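Local coordinates for solute Binding Protein BlMnBP1, Blac_00780 in complex with mannopentaose (Bifidobacterium, PDB 6I5W) that binds manno-oligosaccharides as one of two solute-binding proteins of an ABC transporter that confers growth on beta-mannan, at residues Ser383-Asn388 / Gln418-Ala423; Gln189-Asn194 / Thr222-Val227; Thr22-Met27 / Ser81-Met86. All coordinates share one frame; numbering follows the deposited sequence.

Interaction 1: Ser383-Asn388 / Gln418-Ala423; sequences SELGIN and QKWAKA. With BMA (beta-D-mannopyranose), chain B.
Ser383, the last residue of helix 375-383, closes an ST turn from which the loop runs on to the glycan pocket, and this turn meets helix 409-426 through Ser383, Leu385 and Ile387 packed on Trp420. The turn is defined by the bond from Leu385 N to Ser383 OG, 3.2 Å at an N-H...O angle of 147°. Glu384, with positive phi, is the first residue to leave the helix. The same hydroxyl bonds to carbonyls of Val379 and Asn380 in the preceding helical turn, and it lies 3.5 Å from Trp420 CE3, a van der Waals approach.

The indole of Trp420 receives three of the loop side chains. Its CG is anti to the backbone N (chi1 -167°), which swings the six-membered ring from the helix toward the loop. Leu385 CD1 comes obliquely to within 3.5 Å of Trp420 CE3, and Ile387 CG1 reaches Trp420 CZ3 at 3.7 Å; each aliphatic side chain crosses that of Trp420 at about a right angle. One residue before the tryptophan, the methylenes of Lys419 pass beside Ser383 O; one turn after Lys419, Ala423 CB fits against Ser383 CB at 3.7 Å. No hydrogen bond joins the two segments; the contact is van der Waals packing. Farther along the loop, Asn388 O accepts a 3.1 Å hydrogen bond from O6 of the mannose unit in chain B.

Around the contact, Trp420 NE1 is satisfied by Leu206 O, and Pro212 also touches the indole. Phe213 packs on Leu385 and Ile387, and Val379 of helix 375-383 lies against both Trp420 and Ala423, bringing that helix alongside helix 409-426.

Interaction 2: Gln189-Asn194 / Thr222-Val227; sequences QYIAGN and THPYAV. With ZN (zinc ion), chain P; BMA (beta-D-mannopyranose), chain C.
Ile191 and Pro224 form the closest backbone approach between the two segments, their CA atoms 4.3 Å apart. The pyrrolidine ring of Pro224 lies against the branch point of the isoleucine, with Pro224 CB 3.8 Å from Ile191 CB, and Pro224 CG sits 3.4 Å from Ile191 O. That carbonyl oxygen is buried by the contact and has no hydrogen-bond partner in the model. One helical turn on, Val227 adds two methyls: CG1 meets Ile191 CG2 at 4.0 Å, the two side chains crossing at about a right angle, while CG2 rests 3.6 Å from Tyr190 O. Ile191 has CG2 anti to its carbonyl carbon, beside the backbone N, which directs this methyl to the valine. Tyr190 contributes its CB to the valine before its ring departs.

In the second shell, the tyrosine ring meets Phe289, and its hydroxyl bonds to Gly135 O. Ile291 backs Val227, and Phe201 of helix 201-205 covers Pro224.

In segment 222-227, His223 ND1 donates to Thr222 OG1, 2.8 Å and nearly straight at 169°, with the hydroxyl in the imidazole plane; that hydroxyl also bonds to Ala219 O. This fixes the ring's rotation and leaves NE2 to bind zinc at 2.0 Å; two waters are further ligands of the metal. In segment 189-194, Gln189 belongs to the glycan pocket, its NE2 3.7 Å from O2 of the mannose in chain C.

The arrangement is apolar loop-on-helix packing: the first turn of helix 223-236, through Pro224 and Val227, packs against the loop that follows the pocket residue Gln189 in a periplasmic-binding-protein-type fold, with a zinc ion bound by the neighbouring His223.

Interaction 3: Thr22-Met27 / Ser81-Met86; sequences TTITFM and SWDIMM. With ZN (zinc ion), chain U.
Thr25 and Met27 of strand 22-27 exchange backbone hydrogen bonds with residues 83-86, pairing the strands in parallel; the axes of strands 22-27 and 84-86 diverge by only 6°. Strand 22-28 also pairs in parallel with 57-63, and helix 67-77 lies between 57-63 and 84-86 in the chain, which places the contact in the mixed sheet of a periplasmic-binding-protein-type fold. Thr25 O accepts twice, from Ile84 N at 3.0 Å and from Asp83 N, the latter lying in the carbonyl plane on a lone pair. Met27 N then donates to Ile84 O at 2.8 Å, and Met27 O receives a longer bond from Met86 N.

Apolar and sulfur contacts occupy both faces of the sheet. With CG anti to the backbone N (chi1 177°), the Phe26 ring extends beside Ile84, its CD1 3.9 Å from Ile84 CG2. Met86 SD approaches the rim of that ring, 3.8 Å from Phe26 CE1 and close to the ring plane, an edge-on Met-aromatic contact. Replacing Phe26 with alanine would remove the ring, and Ile84 CG2 and the Met86 sulfur would probably be left facing a gap. On the face bearing Met27 and Met85, these two side chains run side by side. Met27 SD lies 3.8 Å from Trp82 CB and oblique to the indole, a second Met-aromatic contact, while Met85 CE sits over the centre of a face of the indole.

Metal and charge come together at Asp83, whose carboxylate binds zinc through both oxygens, OD1 and OD2, each at 2.1 Å. Two waters and Lys317 are further ligands. Zinc bound through both oxygens would be expected to offset the negative charge of Asp83 beside the strand edge where it meets Thr25.

Interactions 1 and 2 form one continuous patch beside the glycan, whereas interaction 3 stands apart. The centres of the first two are 16 Å apart and they touch directly: Asn388 ND2 lies 3.2 Å from Gln189 CA, and Ile387 CG2 packs 4.0 Å from Ile191 CD1. Asn388 and Gln189 both belong to the glycan pocket, so the two contacts join along its wall. Interaction 3 lies across the centre of the chain from interaction 2, with centres 36 Å apart and nearest atoms about 13 Å apart. Its Met86 side chain comes to about 7 Å from a mannose unit, so the strand pair approaches the glycan from the other side.

Interaction 1: Ser383-Asn388 / Gln418-Ala423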
loop_
_atom_site.group_PDB
_atom_site.type_symbol
_atom_site.label_atom_id
_atom_site.label_comp_id
_atom_site.label_asym_id
_atom_site.label_seq_id
_atom_site.Cartn_x
_atom_site.Cartn_y
_atom_site.Cartn_z
ATOM N N SER A 383 7.678 -20.026 5.245
ATOM C CA SER A 383 8.980 -19.384 5.452
ATOM C C SER A 383 8.996 -18.529 6.708
ATOM O O SER A 383 10.080 -18.283 7.270
ATOM C CB SER A 383 9.349 -18.547 4.227
ATOM O OG SER A 383 8.528 -17.405 4.134
ATOM N N GLU A 384 7.817 -18.123 7.180
ATOM C CA GLU A 384 7.706 -17.235 8.335
ATOM C C GLU A 384 8.381 -15.900 8.034
ATOM O O GLU A 384 8.868 -15.214 8.931
ATOM C CB GLU A 384 8.289 -17.874 9.608
ATOM C CG GLU A 384 7.760 -19.295 9.944
ATOM C CD GLU A 384 6.396 -19.326 10.645
ATOM O OE1 GLU A 384 5.821 -18.252 10.945
ATOM O OE2 GLU A 384 5.889 -20.441 10.903
ATOM N N LEU A 385 8.416 -15.539 6.756
ATOM C CA LEU A 385 8.939 -14.254 6.325
ATOM C C LEU A 385 7.836 -13.201 6.198
ATOM O O LEU A 385 7.989 -12.075 6.672
ATOM C CB LEU A 385 9.672 -14.407 5.000
ATOM C CG LEU A 385 11.178 -14.648 5.073
ATOM C CD1 LEU A 385 11.734 -14.639 3.674
ATOM C CD2 LEU A 385 11.797 -13.594 5.910
ATOM N N GLY A 386 6.723 -13.533 5.566
ATOM C CA GLY A 386 5.636 -12.593 5.562
ATOM C C GLY A 386 5.852 -11.486 4.579
ATOM O O GLY A 386 5.538 -10.326 4.866
ATOM N N ILE A 387 6.412 -11.835 3.432
ATOM C CA ILE A 387 6.717 -10.863 2.351
ATOM C C ILE A 387 5.416 -10.131 2.009
ATOM O O ILE A 387 4.462 -10.810 1.731
ATOM C CB ILE A 387 7.316 -11.565 1.126
ATOM C CG1 ILE A 387 8.682 -12.154 1.441
ATOM C CG2 ILE A 387 7.386 -10.616 -0.045
ATOM C CD1 ILE A 387 9.676 -11.128 1.876
ATOM N N ASN A 388 5.383 -8.800 2.052
ATOM C CA ASN A 388 4.196 -7.986 1.710
ATOM C C ASN A 388 3.001 -8.507 2.485
ATOM O O ASN A 388 1.970 -8.758 1.885
ATOM C CB ASN A 388 3.883 -8.037 0.221
ATOM C CG ASN A 388 3.775 -6.653 -0.344
ATOM O OD1 ASN A 388 2.918 -5.894 0.070
ATOM N ND2 ASN A 388 4.646 -6.330 -1.268
ATOM N N GLN A 418 17.525 -18.739 3.546
ATOM C CA GLN A 418 17.468 -20.123 4.003
ATOM C C GLN A 418 16.070 -20.507 4.481
ATOM O O GLN A 418 15.619 -21.617 4.177
ATOM C CB GLN A 418 18.523 -20.364 5.083
ATOM C CG GLN A 418 19.929 -20.575 4.500
ATOM C CD GLN A 418 21.017 -20.854 5.544
ATOM O OE1 GLN A 418 20.757 -21.414 6.620
ATOM N NE2 GLN A 418 22.250 -20.465 5.219
ATOM N N LYS A 419 15.369 -19.620 5.218
ATOM C CA LYS A 419 13.948 -19.835 5.499
ATOM C C LYS A 419 13.146 -19.964 4.205
ATOM O O LYS A 419 12.340 -20.886 4.050
ATOM C CB LYS A 419 13.392 -18.693 6.353
ATOM C CG LYS A 419 13.968 -18.646 7.757
ATOM C CD LYS A 419 13.267 -17.658 8.628
ATOM C CE LYS A 419 14.087 -17.376 9.873
ATOM N NZ LYS A 419 14.565 -18.628 10.454
ATOM N N TRP A 420 13.351 -19.049 3.259
ATOM C CA TRP A 420 12.574 -19.074 2.027
ATOM C C TRP A 420 12.846 -20.330 1.233
ATOM O O TRP A 420 11.927 -20.922 0.661
ATOM C CB TRP A 420 12.907 -17.879 1.149
ATOM C CG TRP A 420 11.969 -17.633 0.002
ATOM C CD1 TRP A 420 12.142 -17.979 -1.295
ATOM C CD2 TRP A 420 10.705 -16.947 0.075
ATOM N NE1 TRP A 420 11.046 -17.536 -2.062
ATOM C CE2 TRP A 420 10.168 -16.896 -1.227
ATOM C CE3 TRP A 420 9.985 -16.364 1.121
ATOM C CZ2 TRP A 420 8.945 -16.289 -1.497
ATOM C CZ3 TRP A 420 8.768 -15.781 0.851
ATOM C CH2 TRP A 420 8.259 -15.744 -0.450
ATOM N N ALA A 421 14.123 -20.717 1.150
ATOM C CA ALA A 421 14.517 -21.862 0.341
ATOM C C ALA A 421 13.784 -23.124 0.760
ATOM O O ALA A 421 13.392 -23.920 -0.100
ATOM C CB ALA A 421 16.034 -22.053 0.433
ATOM N N LYS A 422 13.628 -23.351 2.078
ATOM C CA LYS A 422 12.956 -24.559 2.549
ATOM C C LYS A 422 11.482 -24.489 2.192
ATOM O O LYS A 422 10.909 -25.483 1.722
ATOM C CB LYS A 422 13.193 -24.754 4.056
ATOM C CG LYS A 422 12.079 -25.482 4.864
ATOM C CD LYS A 422 11.953 -27.013 4.617
ATOM C CE LYS A 422 11.173 -27.779 5.753
ATOM N NZ LYS A 422 9.889 -27.147 6.275
ATOM N N ALA A 423 10.869 -23.301 2.347
ATOM C CA ALA A 423 9.458 -23.139 2.027
ATOM C C ALA A 423 9.164 -23.398 0.552
ATOM O O ALA A 423 8.172 -24.064 0.211
ATOM C CB ALA A 423 9.009 -21.741 2.431
HETATM C C1 BMA B . -0.459 -7.433 -3.179
HETATM C C2 BMA B . -0.826 -7.736 -4.613
HETATM C C3 BMA B . -0.689 -9.239 -4.912
HETATM C C4 BMA B . 0.340 -9.992 -4.089
HETATM C C5 BMA B . 0.390 -9.511 -2.647
HETATM C C6 BMA B . 1.511 -10.151 -1.850
HETATM O O2 BMA B . -0.017 -7.035 -5.514
HETATM O O3 BMA B . -0.385 -9.441 -6.300
HETATM O O4 BMA B . 0.002 -11.382 -4.097
HETATM O O5 BMA B . 0.635 -8.122 -2.736
HETATM O O6 BMA B . 1.024 -10.414 -0.536
#

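Interaction 2: Gln189-Asn194 / Thr222-Val227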
loop_
_atom_site.group_PDB
_atom_site.type_symbol
_atom_site.label_atom_id
_atom_site.label_comp_id
_atom_site.label_asym_id
_atom_site.label_seq_id
_atom_site.Cartn_x
_atom_site.Cartn_y
_atom_site.Cartn_z
ATOM N N GLN A 189 6.925 -3.879 -0.594
ATOM C CA GLN A 189 6.154 -3.518 -1.779
ATOM C C GLN A 189 7.020 -3.055 -2.932
ATOM O O GLN A 189 6.497 -2.851 -4.031
ATOM C CB GLN A 189 5.161 -2.398 -1.417
ATOM C CG GLN A 189 4.107 -2.841 -0.364
ATOM C CD GLN A 189 3.351 -1.679 0.279
ATOM O OE1 GLN A 189 3.419 -0.525 -0.190
ATOM N NE2 GLN A 189 2.631 -1.980 1.360
ATOM N N TYR A 190 8.317 -2.882 -2.706
ATOM C CA TYR A 190 9.206 -2.385 -3.730
ATOM C C TYR A 190 10.086 -3.460 -4.347
ATOM O O TYR A 190 10.755 -3.169 -5.332
ATOM C CB TYR A 190 10.118 -1.298 -3.162
ATOM C CG TYR A 190 9.438 -0.079 -2.685
ATOM C CD1 TYR A 190 8.876 -0.047 -1.431
ATOM C CD2 TYR A 190 9.362 1.061 -3.478
ATOM C CE1 TYR A 190 8.217 1.068 -0.981
ATOM C CE2 TYR A 190 8.697 2.182 -3.040
ATOM C CZ TYR A 190 8.118 2.187 -1.777
ATOM O OH TYR A 190 7.445 3.272 -1.262
ATOM N N ILE A 191 10.064 -4.710 -3.838
ATOM C CA ILE A 191 11.061 -5.697 -4.250
ATOM C C ILE A 191 10.721 -6.426 -5.535
ATOM O O ILE A 191 11.511 -7.269 -5.971
ATOM C CB ILE A 191 11.274 -6.709 -3.106
ATOM C CG1 ILE A 191 10.044 -7.639 -2.940
ATOM C CG2 ILE A 191 11.557 -5.938 -1.806
ATOM C CD1 ILE A 191 10.305 -8.826 -2.020
ATOM N N ALA A 192 9.597 -6.129 -6.171
ATOM C CA ALA A 192 9.152 -6.935 -7.282
ATOM C C ALA A 192 9.115 -6.054 -8.527
ATOM O O ALA A 192 10.178 -5.894 -9.188
ATOM C CB ALA A 192 7.749 -7.533 -6.990
ATOM N N GLY A 193 7.994 -5.456 -8.917
ATOM C CA GLY A 193 7.934 -4.681 -10.135
ATOM C C GLY A 193 8.955 -3.556 -10.182
ATOM O O GLY A 193 9.586 -3.322 -11.220
ATOM N N ASN A 194 9.126 -2.828 -9.063
ATOM C CA ASN A 194 10.082 -1.734 -9.046
ATOM C C ASN A 194 11.515 -2.258 -9.115
ATOM O O ASN A 194 12.388 -1.631 -9.722
ATOM C CB ASN A 194 9.941 -0.888 -7.773
ATOM C CG ASN A 194 8.560 -0.285 -7.603
ATOM O OD1 ASN A 194 7.558 -0.904 -7.889
ATOM N ND2 ASN A 194 8.513 0.937 -7.136
ATOM N N THR A 222 19.698 -4.025 -8.659
ATOM C CA THR A 222 18.306 -4.385 -8.877
ATOM C C THR A 222 17.971 -5.587 -8.007
ATOM O O THR A 222 18.824 -6.076 -7.250
ATOM C CB THR A 222 18.030 -4.664 -10.369
ATOM O OG1 THR A 222 18.473 -5.999 -10.732
ATOM C CG2 THR A 222 18.736 -3.629 -11.234
ATOM N N HIS A 223 16.648 -6.028 -8.079
ATOM C CA HIS A 223 16.114 -7.159 -7.364
ATOM C C HIS A 223 15.941 -6.890 -5.868
ATOM O O HIS A 223 16.306 -5.821 -5.369
ATOM C CB HIS A 223 17.014 -8.360 -7.632
ATOM C CG HIS A 223 16.780 -9.014 -8.970
ATOM N ND1 HIS A 223 17.155 -8.440 -10.156
ATOM C CD2 HIS A 223 16.230 -10.210 -9.301
ATOM C CE1 HIS A 223 16.853 -9.251 -11.160
ATOM N NE2 HIS A 223 16.287 -10.330 -10.668
ATOM N N PRO A 224 15.298 -7.794 -5.137
ATOM C CA PRO A 224 14.981 -7.488 -3.729
ATOM C C PRO A 224 16.187 -7.026 -2.917
ATOM O O PRO A 224 16.079 -6.057 -2.141
ATOM C CB PRO A 224 14.390 -8.822 -3.241
ATOM C CG PRO A 224 13.719 -9.365 -4.430
ATOM C CD PRO A 224 14.594 -9.014 -5.602
ATOM N N TYR A 225 17.334 -7.687 -3.096
ATOM C CA TYR A 225 18.556 -7.300 -2.383
ATOM C C TYR A 225 18.788 -5.801 -2.395
ATOM O O TYR A 225 18.978 -5.177 -1.326
ATOM C CB TYR A 225 19.745 -8.014 -3.001
ATOM C CG TYR A 225 21.083 -7.732 -2.353
ATOM C CD1 TYR A 225 21.513 -8.489 -1.284
ATOM C CD2 TYR A 225 21.920 -6.723 -2.832
ATOM C CE1 TYR A 225 22.735 -8.253 -0.676
ATOM C CE2 TYR A 225 23.194 -6.481 -2.232
ATOM C CZ TYR A 225 23.581 -7.245 -1.160
ATOM O OH TYR A 225 24.780 -7.046 -0.538
ATOM N N ALA A 226 18.742 -5.194 -3.589
ATOM C CA ALA A 226 19.015 -3.767 -3.720
ATOM C C ALA A 226 18.061 -2.909 -2.898
ATOM O O ALA A 226 18.466 -1.844 -2.382
ATOM C CB ALA A 226 18.935 -3.379 -5.197
ATOM N N VAL A 227 16.806 -3.335 -2.771
ATOM C CA VAL A 227 15.837 -2.581 -1.991
ATOM C C VAL A 227 16.191 -2.628 -0.508
ATOM O O VAL A 227 16.201 -1.599 0.172
ATOM C CB VAL A 227 14.418 -3.128 -2.201
ATOM C CG1 VAL A 227 13.403 -2.490 -1.214
ATOM C CG2 VAL A 227 13.922 -2.902 -3.645
HETATM ZN ZN ZN P . 15.983 -11.822 -11.929
HETATM C C1 BMA C . -1.530 0.644 2.873
HETATM C C2 BMA C . -1.069 0.823 1.461
HETATM C C3 BMA C . -1.554 -0.402 0.721
HETATM C C4 BMA C . -1.247 -1.706 1.426
HETATM C C5 BMA C . -1.553 -1.677 2.916
HETATM C C6 BMA C . -0.933 -2.843 3.640
HETATM O O2 BMA C . 0.354 0.934 1.308
HETATM O O3 BMA C . -1.029 -0.426 -0.615
HETATM O O4 BMA C . -2.162 -2.665 0.846
HETATM O O5 BMA C . -0.999 -0.495 3.430
HETATM O O6 BMA C . -1.319 -2.776 4.970
HETATM O O HOH W 1 14.816 -13.303 -10.731
HETATM O O HOH W 2 13.771 -11.658 -13.233
#

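Interaction 3: Thr22-Met27 / Ser81-Met86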
loop_
_atom_site.group_PDB
_atom_site.type_symbol
_atom_site.label_atom_id
_atom_site.label_comp_id
_atom_site.label_asym_id
_atom_site.label_seq_id
_atom_site.Cartn_x
_atom_site.Cartn_y
_atom_site.Cartn_z
ATOM N N THR A 22 -31.276 1.337 6.311
ATOM C CA THR A 22 -30.542 0.529 7.274
ATOM C C THR A 22 -29.332 1.317 7.768
ATOM O O THR A 22 -29.059 2.444 7.335
ATOM C CB THR A 22 -30.091 -0.810 6.678
ATOM O OG1 THR A 22 -29.431 -1.568 7.699
ATOM C CG2 THR A 22 -29.139 -0.604 5.523
ATOM N N THR A 23 -28.611 0.708 8.699
ATOM C CA THR A 23 -27.380 1.271 9.235
ATOM C C THR A 23 -26.264 0.279 8.973
ATOM O O THR A 23 -26.366 -0.884 9.379
ATOM C CB THR A 23 -27.494 1.557 10.730
ATOM O OG1 THR A 23 -28.357 2.686 10.924
ATOM C CG2 THR A 23 -26.088 1.818 11.305
ATOM N N ILE A 24 -25.214 0.731 8.294
ATOM C CA ILE A 24 -24.061 -0.111 8.025
ATOM C C ILE A 24 -22.850 0.459 8.760
ATOM O O ILE A 24 -22.744 1.663 9.026
ATOM C CB ILE A 24 -23.753 -0.261 6.526
ATOM C CG1 ILE A 24 -23.645 1.097 5.854
ATOM C CG2 ILE A 24 -24.814 -1.085 5.814
ATOM C CD1 ILE A 24 -23.340 0.986 4.365
ATOM N N THR A 25 -21.948 -0.432 9.119
ATOM C CA THR A 25 -20.752 -0.084 9.861
ATOM C C THR A 25 -19.531 -0.303 8.975
ATOM O O THR A 25 -19.336 -1.390 8.416
ATOM C CB THR A 25 -20.691 -0.910 11.139
ATOM O OG1 THR A 25 -21.695 -0.412 12.039
ATOM C CG2 THR A 25 -19.330 -0.846 11.761
ATOM N N PHE A 26 -18.739 0.745 8.841
ATOM C CA PHE A 26 -17.570 0.809 7.963
ATOM C C PHE A 26 -16.351 0.866 8.864
ATOM O O PHE A 26 -16.157 1.852 9.575
ATOM C CB PHE A 26 -17.677 2.050 7.082
ATOM C CG PHE A 26 -16.515 2.289 6.163
ATOM C CD1 PHE A 26 -15.720 1.258 5.737
ATOM C CD2 PHE A 26 -16.201 3.588 5.744
ATOM C CE1 PHE A 26 -14.659 1.492 4.891
ATOM C CE2 PHE A 26 -15.133 3.833 4.896
ATOM C CZ PHE A 26 -14.372 2.783 4.466
ATOM N N MET A 27 -15.584 -0.219 8.898
ATOM C CA MET A 27 -14.267 -0.197 9.525
ATOM C C MET A 27 -13.196 0.188 8.505
ATOM O O MET A 27 -13.165 -0.350 7.382
ATOM C CB MET A 27 -13.903 -1.560 10.108
ATOM C CG MET A 27 -14.714 -2.022 11.308
ATOM S SD MET A 27 -14.345 -3.776 11.618
ATOM C CE MET A 27 -12.598 -3.776 12.042
ATOM N N SER A 81 -20.931 -8.019 13.252
ATOM C CA SER A 81 -20.616 -6.770 13.926
ATOM C C SER A 81 -20.042 -5.701 13.008
ATOM O O SER A 81 -19.783 -4.593 13.477
ATOM C CB SER A 81 -19.577 -7.009 15.024
ATOM O OG SER A 81 -18.434 -7.656 14.482
ATOM N N TRP A 82 -19.780 -6.023 11.747
ATOM C CA TRP A 82 -19.294 -5.044 10.792
ATOM C C TRP A 82 -19.868 -5.400 9.429
ATOM O O TRP A 82 -20.120 -6.568 9.128
ATOM C CB TRP A 82 -17.770 -5.029 10.732
ATOM C CG TRP A 82 -17.331 -6.337 10.328
ATOM C CD1 TRP A 82 -17.181 -7.423 11.128
ATOM C CD2 TRP A 82 -17.033 -6.775 9.000
ATOM N NE1 TRP A 82 -16.778 -8.508 10.390
ATOM C CE2 TRP A 82 -16.685 -8.139 9.077
ATOM C CE3 TRP A 82 -17.000 -6.143 7.754
ATOM C CZ2 TRP A 82 -16.318 -8.893 7.953
ATOM C CZ3 TRP A 82 -16.611 -6.882 6.638
ATOM C CH2 TRP A 82 -16.298 -8.254 6.743
ATOM N N ASP A 83 -20.045 -4.374 8.608
ATOM C CA ASP A 83 -20.596 -4.531 7.274
ATOM C C ASP A 83 -19.549 -4.383 6.195
ATOM O O ASP A 83 -19.443 -5.232 5.300
ATOM C CB ASP A 83 -21.723 -3.492 7.072
ATOM C CG ASP A 83 -22.611 -3.371 8.304
ATOM O OD1 ASP A 83 -22.182 -2.786 9.330
ATOM O OD2 ASP A 83 -23.748 -3.873 8.278
ATOM N N ILE A 84 -18.771 -3.320 6.246
ATOM C CA ILE A 84 -17.644 -3.150 5.345
ATOM C C ILE A 84 -16.394 -3.009 6.184
ATOM O O ILE A 84 -16.381 -2.276 7.183
ATOM C CB ILE A 84 -17.770 -1.909 4.449
ATOM C CG1 ILE A 84 -19.054 -1.913 3.619
ATOM C CG2 ILE A 84 -16.546 -1.832 3.504
ATOM C CD1 ILE A 84 -19.336 -0.556 3.043
ATOM N N MET A 85 -15.333 -3.663 5.745
ATOM C CA MET A 85 -13.993 -3.375 6.232
ATOM C C MET A 85 -13.023 -3.266 5.052
ATOM O O MET A 85 -13.243 -3.817 3.963
ATOM C CB MET A 85 -13.530 -4.421 7.242
ATOM C CG MET A 85 -13.068 -5.731 6.673
ATOM S SD MET A 85 -12.018 -6.637 7.889
ATOM C CE MET A 85 -13.117 -6.854 9.263
ATOM N N MET A 86 -11.950 -2.518 5.272
ATOM C CA MET A 86 -10.770 -2.618 4.426
ATOM C C MET A 86 -10.137 -3.992 4.638
ATOM O O MET A 86 -9.954 -4.440 5.769
ATOM C CB MET A 86 -9.806 -1.502 4.780
ATOM C CG MET A 86 -10.423 -0.092 4.680
ATOM S SD MET A 86 -11.502 0.046 3.251
ATOM C CE MET A 86 -10.416 0.586 1.972
HETATM ZN ZN ZN U . -23.820 -3.586 10.407
HETATM O O HOH W 3 -23.494 -4.358 12.720
HETATM O O HOH W 4 -24.222 -6.116 10.510
#